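Local coordinates for aerobactin synthase IucA (Klebsiella pneumoniae subsp. pneumoniae, PDB 5JM8), which catalyses an ATP-dependent ligation in the biosynthesis of the siderophore aerobactin, probably joining citrate to an acetylated hydroxylysine, at residues S359-L364 with G442-D447; H399-A404 with V433-D438. All coordinates share one frame; numbering follows the deposited sequence.

Contact 1 of 2, residues S359-L364 with G442-D447; sequences SQTNVL and GLIYRD. With ATP (adenosine-5'-triphosphate), chain I.
At the ATP-binding end of a mixed sheet, V363 of strand 360-363 meets R446, just past the end of strand 440-445. The two strands run parallel but are not neighbours: strand 431-435 lies between them, so the contact is made by side chains alone, and the two segments bury just 120 Å² against each other. V363 CG2 comes up to the edge of the R446 guanidinium, near its plane, 3.3 Å from NH2. The arginine starts out extended, with CG anti to the backbone N (chi1 163°), then bends at chi3 (68°) and brings R446 NE to 3.6 Å from ATP O2G, which lies obliquely to the group. Its orientation is fixed from elsewhere, by a hydrogen bond from NH2 to Q429 O and a salt bridge from NH1 to E142. One residue on, D447 belongs to the magnesium site with Q429 and N430. D447 OD2 is 2.8 Å from ATP O2B, while D447 OD1 forms a salt bridge with K278, which is itself hydrogen-bonded to ATP. Farther back along the strands, T361 CG2 and I444 CD1 touch at 4.1 Å, the two side chains crossing at about a right angle. L432 of the intervening strand packs on both T361 and V363, helix 138-142 covers V363 and R446 through E142 and F138, and helix 394-420 takes L443 and L364.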
loop_
_atom_site.group_PDB
_atom_site.type_symbol
_atom_site.label_atom_id
_atom_site.label_comp_id
_atom_site.label_asym_id
_atom_site.label_seq_id
_atom_site.Cartn_x
_atom_site.Cartn_y
_atom_site.Cartn_z
ATOM N N SER A 359 -10.221 2.310 6.091
ATOM C CA SER A 359 -10.651 2.925 7.342
ATOM C C SER A 359 -11.425 1.910 8.162
ATOM O O SER A 359 -11.989 0.963 7.614
ATOM C CB SER A 359 -11.520 4.160 7.088
ATOM O OG SER A 359 -12.738 3.802 6.468
ATOM N N GLN A 360 -11.453 2.111 9.475
ATOM C CA GLN A 360 -12.218 1.244 10.361
ATOM C C GLN A 360 -13.662 1.727 10.444
ATOM O O GLN A 360 -14.164 2.068 11.511
ATOM C CB GLN A 360 -11.587 1.193 11.749
ATOM C CG GLN A 360 -12.118 0.073 12.617
ATOM C CD GLN A 360 -11.538 0.096 14.018
ATOM O OE1 GLN A 360 -10.916 1.079 14.431
ATOM N NE2 GLN A 360 -11.740 -0.991 14.759
ATOM N N THR A 361 -14.317 1.757 9.290
ATOM C CA THR A 361 -15.739 2.049 9.209
ATOM C C THR A 361 -16.478 0.727 9.049
ATOM O O THR A 361 -16.349 0.066 8.022
ATOM C CB THR A 361 -16.054 2.991 8.035
ATOM O OG1 THR A 361 -15.240 4.167 8.140
ATOM C CG2 THR A 361 -17.530 3.386 8.030
ATOM N N ASN A 362 -17.219 0.332 10.081
ATOM C CA ASN A 362 -17.928 -0.945 10.081
ATOM C C ASN A 362 -19.426 -0.777 10.299
ATOM O O ASN A 362 -19.858 0.074 11.080
ATOM C CB ASN A 362 -17.379 -1.875 11.170
ATOM C CG ASN A 362 -15.869 -2.052 11.101
ATOM O OD1 ASN A 362 -15.226 -2.318 12.116
ATOM N ND2 ASN A 362 -15.300 -1.916 9.908
ATOM N N VAL A 363 -20.218 -1.603 9.622
ATOM C CA VAL A 363 -21.646 -1.648 9.892
ATOM C C VAL A 363 -21.847 -2.258 11.279
ATOM O O VAL A 363 -21.230 -3.265 11.625
ATOM C CB VAL A 363 -22.412 -2.450 8.822
ATOM C CG1 VAL A 363 -21.984 -3.916 8.831
ATOM C CG2 VAL A 363 -23.911 -2.312 9.028
ATOM N N LEU A 364 -22.705 -1.628 12.074
ATOM C CA LEU A 364 -22.850 -1.973 13.484
ATOM C C LEU A 364 -23.302 -3.418 13.695
ATOM O O LEU A 364 -22.855 -4.082 14.632
ATOM C CB LEU A 364 -23.843 -1.012 14.147
ATOM C CG LEU A 364 -24.145 -1.205 15.635
ATOM C CD1 LEU A 364 -22.891 -1.032 16.474
ATOM C CD2 LEU A 364 -25.237 -0.239 16.085
ATOM N N GLY A 442 -17.047 8.949 14.542
ATOM C CA GLY A 442 -17.984 9.502 13.583
ATOM C C GLY A 442 -19.055 8.522 13.148
ATOM O O GLY A 442 -19.015 7.344 13.506
ATOM N N LEU A 443 -20.012 9.022 12.369
ATOM C CA LEU A 443 -21.132 8.222 11.884
ATOM C C LEU A 443 -21.340 8.422 10.389
ATOM O O LEU A 443 -21.220 9.536 9.877
ATOM C CB LEU A 443 -22.419 8.583 12.638
ATOM C CG LEU A 443 -23.737 8.048 12.060
ATOM C CD1 LEU A 443 -23.805 6.531 12.177
ATOM C CD2 LEU A 443 -24.943 8.691 12.731
ATOM N N ILE A 444 -21.653 7.333 9.695
ATOM C CA ILE A 444 -22.109 7.410 8.315
ATOM C C ILE A 444 -23.414 6.623 8.171
ATOM O O ILE A 444 -23.443 5.407 8.367
ATOM C CB ILE A 444 -21.053 6.877 7.326
ATOM C CG1 ILE A 444 -19.732 7.635 7.500
ATOM C CG2 ILE A 444 -21.559 7.015 5.893
ATOM C CD1 ILE A 444 -18.593 7.102 6.653
ATOM N N TYR A 445 -24.490 7.334 7.842
ATOM C CA TYR A 445 -25.798 6.717 7.668
ATOM C C TYR A 445 -26.000 6.267 6.230
ATOM O O TYR A 445 -25.595 6.949 5.290
ATOM C CB TYR A 445 -26.917 7.680 8.069
ATOM C CG TYR A 445 -28.298 7.120 7.807
ATOM C CD1 TYR A 445 -28.941 6.337 8.756
ATOM C CD2 TYR A 445 -28.951 7.364 6.605
ATOM C CE1 TYR A 445 -30.198 5.817 8.517
ATOM C CE2 TYR A 445 -30.207 6.849 6.359
ATOM C CZ TYR A 445 -30.825 6.076 7.316
ATOM O OH TYR A 445 -32.075 5.564 7.069
ATOM N N ARG A 446 -26.653 5.119 6.084
ATOM C CA ARG A 446 -26.898 4.501 4.789
ATOM C C ARG A 446 -28.370 4.118 4.659
ATOM O O ARG A 446 -29.044 3.914 5.666
ATOM C CB ARG A 446 -26.001 3.276 4.627
ATOM C CG ARG A 446 -26.419 2.326 3.530
ATOM C CD ARG A 446 -25.457 1.174 3.437
ATOM N NE ARG A 446 -25.519 0.302 4.606
ATOM C CZ ARG A 446 -24.559 -0.553 4.942
ATOM N NH1 ARG A 446 -23.461 -0.639 4.203
ATOM N NH2 ARG A 446 -24.686 -1.316 6.016
ATOM N N ASP A 447 -28.847 4.032 3.417
ATOM C CA ASP A 447 -30.227 3.660 3.089
ATOM C C ASP A 447 -31.169 4.849 3.260
ATOM O O ASP A 447 -31.748 5.057 4.325
ATOM C CB ASP A 447 -30.708 2.480 3.941
ATOM C CG ASP A 447 -31.966 1.828 3.384
ATOM O OD1 ASP A 447 -32.564 2.385 2.438
ATOM O OD2 ASP A 447 -32.361 0.762 3.899
HETATM P PG ATP I . -29.301 -0.968 1.899
HETATM O O1G ATP I . -28.297 -1.484 0.900
HETATM O O2G ATP I . -28.693 -0.605 3.233
HETATM O O3G ATP I . -30.219 0.097 1.352
HETATM P PB ATP I . -31.831 -2.330 2.342
HETATM O O1B ATP I . -32.258 -3.686 1.837
HETATM O O2B ATP I . -32.456 -1.085 1.753
HETATM O O3B ATP I . -30.215 -2.256 2.259
HETATM P PA ATP I . -33.355 -2.735 4.734
HETATM O O1A ATP I . -34.533 -2.568 3.808
HETATM O O2A ATP I . -33.337 -2.017 6.061
HETATM O O3A ATP I . -32.018 -2.303 3.945
HETATM O "O5'" ATP I . -33.097 -4.293 5.033
HETATM C "C5'" ATP I . -32.001 -4.635 5.874
HETATM C "C4'" ATP I . -31.403 -5.985 5.506
HETATM O "O4'" ATP I . -30.356 -6.274 6.434
HETATM C "C3'" ATP I . -32.405 -7.128 5.576
HETATM O "O3'" ATP I . -32.346 -7.893 4.365
HETATM C "C2'" ATP I . -31.992 -7.962 6.774
HETATM O "O2'" ATP I . -32.055 -9.360 6.497
HETATM C "C1'" ATP I . -30.560 -7.543 7.059
HETATM N N9 ATP I . -30.301 -7.419 8.511
HETATM C C8 ATP I . -29.369 -8.125 9.172
HETATM N N7 ATP I . -29.363 -7.798 10.489
HETATM C C5 ATP I . -30.308 -6.861 10.676
HETATM C C6 ATP I . -30.817 -6.088 11.827
HETATM N N6 ATP I . -30.277 -6.283 13.053
HETATM N N1 ATP I . -31.817 -5.206 11.602
HETATM C C2 ATP I . -32.346 -5.022 10.376
HETATM N N3 ATP I . -31.926 -5.694 9.289
HETATM C C4 ATP I . -30.929 -6.612 9.370
#

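Contact 2 of 2, residues H399-A404 with V433-D438; sequences HAWVDA and VQMLGD
W401 turns its CG anti to the backbone N (chi1 -162°), which carries the indole off helix 394-420 to M435, whose extended chi2 (178°) carries SD out to the ring edge. The result is a Met-aromatic contact: SD of M435 is 5.0 Å from the centroid of the five-membered ring of W401, 80° off its normal, and its nearest ring atom is NE1 at 3.9 Å. This is helix-on-sheet packing, with a single tryptophan providing everything the helix segment gives to the end of strand 431-435 and the turn after it. V433, two residues before M435 and pointing the same way, sends CG1 to within 4.4 Å of W401 CZ2, approaching obliquely. Around the indole, L379 and V383 of helix 378-390 and P440 of strand 440-445 add further apolar contacts. The turn folds back through G437 and D438, both with positive phi, and OD1 of D438 is held by a salt bridge with R385 and a hydrogen bond from Q360. The backbone oxygen of D438 faces the tryptophan instead. D438 O sits at the indole edge, near the ring plane, 3.2 Å from W401 CD1; W401 NE1 is 3.5 Å from the same oxygen, but the angle is too poor for a hydrogen bond.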
loop_
_atom_site.group_PDB
_atom_site.type_symbol
_atom_site.label_atom_id
_atom_site.label_comp_id
_atom_site.label_asym_id
_atom_site.label_seq_id
_atom_site.Cartn_x
_atom_site.Cartn_y
_atom_site.Cartn_z
ATOM N N HIS A 399 -17.168 1.235 28.556
ATOM C CA HIS A 399 -17.854 2.484 28.861
ATOM C C HIS A 399 -17.473 3.576 27.867
ATOM O O HIS A 399 -18.337 4.293 27.358
ATOM C CB HIS A 399 -17.525 2.937 30.281
ATOM C CG HIS A 399 -18.092 2.050 31.344
ATOM N ND1 HIS A 399 -17.675 2.104 32.657
ATOM C CD2 HIS A 399 -19.051 1.094 31.295
ATOM C CE1 HIS A 399 -18.346 1.217 33.368
ATOM N NE2 HIS A 399 -19.188 0.591 32.565
ATOM N N ALA A 400 -16.176 3.695 27.599
ATOM C CA ALA A 400 -15.672 4.671 26.641
ATOM C C ALA A 400 -16.273 4.457 25.255
ATOM O O ALA A 400 -16.638 5.415 24.576
ATOM C CB ALA A 400 -14.160 4.598 26.574
ATOM N N TRP A 401 -16.370 3.199 24.838
ATOM C CA TRP A 401 -16.924 2.874 23.529
ATOM C C TRP A 401 -18.410 3.231 23.479
ATOM O O TRP A 401 -18.884 3.809 22.500
ATOM C CB TRP A 401 -16.711 1.391 23.207
ATOM C CG TRP A 401 -16.850 1.064 21.744
ATOM C CD1 TRP A 401 -15.838 0.849 20.853
ATOM C CD2 TRP A 401 -18.070 0.922 21.007
ATOM N NE1 TRP A 401 -16.355 0.581 19.608
ATOM C CE2 TRP A 401 -17.722 0.620 19.676
ATOM C CE3 TRP A 401 -19.423 1.019 21.344
ATOM C CZ2 TRP A 401 -18.678 0.417 18.682
ATOM C CZ3 TRP A 401 -20.369 0.818 20.356
ATOM C CH2 TRP A 401 -19.993 0.520 19.043
ATOM N N VAL A 402 -19.139 2.895 24.540
ATOM C CA VAL A 402 -20.571 3.181 24.611
ATOM C C VAL A 402 -20.858 4.680 24.681
ATOM O O VAL A 402 -21.807 5.163 24.062
ATOM C CB VAL A 402 -21.224 2.492 25.830
ATOM C CG1 VAL A 402 -22.651 3.000 26.043
ATOM C CG2 VAL A 402 -21.222 0.984 25.647
ATOM N N ASP A 403 -20.061 5.410 25.453
ATOM C CA ASP A 403 -20.232 6.855 25.557
ATOM C C ASP A 403 -19.993 7.542 24.218
ATOM O O ASP A 403 -20.745 8.432 23.825
ATOM C CB ASP A 403 -19.289 7.433 26.609
ATOM C CG ASP A 403 -19.601 6.939 28.006
ATOM O OD1 ASP A 403 -20.709 6.398 28.216
ATOM O OD2 ASP A 403 -18.741 7.099 28.897
ATOM N N ALA A 404 -18.940 7.125 23.523
ATOM C CA ALA A 404 -18.610 7.688 22.219
ATOM C C ALA A 404 -19.664 7.326 21.180
ATOM O O ALA A 404 -19.909 8.087 20.245
ATOM C CB ALA A 404 -17.246 7.209 21.772
ATOM N N VAL A 433 -20.342 2.748 11.801
ATOM C CA VAL A 433 -19.596 3.364 12.891
ATOM C C VAL A 433 -18.171 3.644 12.444
ATOM O O VAL A 433 -17.358 2.730 12.315
ATOM C CB VAL A 433 -19.585 2.470 14.149
ATOM C CG1 VAL A 433 -18.779 3.117 15.267
ATOM C CG2 VAL A 433 -21.005 2.208 14.616
ATOM N N GLN A 434 -17.881 4.917 12.198
ATOM C CA GLN A 434 -16.545 5.333 11.812
ATOM C C GLN A 434 -15.639 5.305 13.029
ATOM O O GLN A 434 -15.762 6.148 13.918
ATOM C CB GLN A 434 -16.572 6.732 11.201
ATOM C CG GLN A 434 -15.237 7.187 10.623
ATOM C CD GLN A 434 -15.235 8.656 10.240
ATOM O OE1 GLN A 434 -16.033 9.446 10.747
ATOM N NE2 GLN A 434 -14.335 9.026 9.338
ATOM N N MET A 435 -14.737 4.331 13.071
ATOM C CA MET A 435 -13.820 4.187 14.193
ATOM C C MET A 435 -12.397 4.581 13.826
ATOM O O MET A 435 -12.011 4.558 12.659
ATOM C CB MET A 435 -13.823 2.749 14.710
ATOM C CG MET A 435 -15.055 2.364 15.499
ATOM S SD MET A 435 -14.979 0.642 16.008
ATOM C CE MET A 435 -15.476 -0.167 14.494
ATOM N N LEU A 436 -11.629 4.942 14.848
ATOM C CA LEU A 436 -10.212 5.246 14.707
ATOM C C LEU A 436 -9.509 4.740 15.957
ATOM O O LEU A 436 -9.628 5.334 17.027
ATOM C CB LEU A 436 -9.980 6.750 14.514
ATOM C CG LEU A 436 -8.523 7.219 14.426
ATOM C CD1 LEU A 436 -7.788 6.556 13.273
ATOM C CD2 LEU A 436 -8.450 8.738 14.292
ATOM N N GLY A 437 -8.786 3.635 15.819
ATOM C CA GLY A 437 -8.193 2.969 16.962
ATOM C C GLY A 437 -9.252 2.323 17.836
ATOM O O GLY A 437 -9.164 2.369 19.062
ATOM N N ASP A 438 -10.258 1.735 17.190
ATOM C CA ASP A 438 -11.312 0.973 17.860
ATOM C C ASP A 438 -12.242 1.831 18.723
ATOM O O ASP A 438 -12.950 1.305 19.583
ATOM C CB ASP A 438 -10.691 -0.138 18.714
ATOM C CG ASP A 438 -9.795 -1.057 17.905
ATOM O OD1 ASP A 438 -10.331 -1.866 17.118
ATOM O OD2 ASP A 438 -8.558 -0.974 18.056
#

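Contacts 1 and 2 lie about 12 Å apart, centre to centre, and share one mixed sheet. Along the chain the order is 359-364, 399-404, 433-438, 442-447, so contact 2 falls wholly between the two halves of contact 1. Strand 431-435 joins them physically: its neighbours on either side are the two strands of contact 1, and the backbone pairs Q360 O to M435 N and N362 O to V433 N, each 2.8 Å, are probable hydrogen bonds. The loop leaving strand 440-445 presents R446 and D447 to ATP, while strand 431-435 and the turn after it pack against helix 394-420, with the V433 side chain about 13 Å from the ATP.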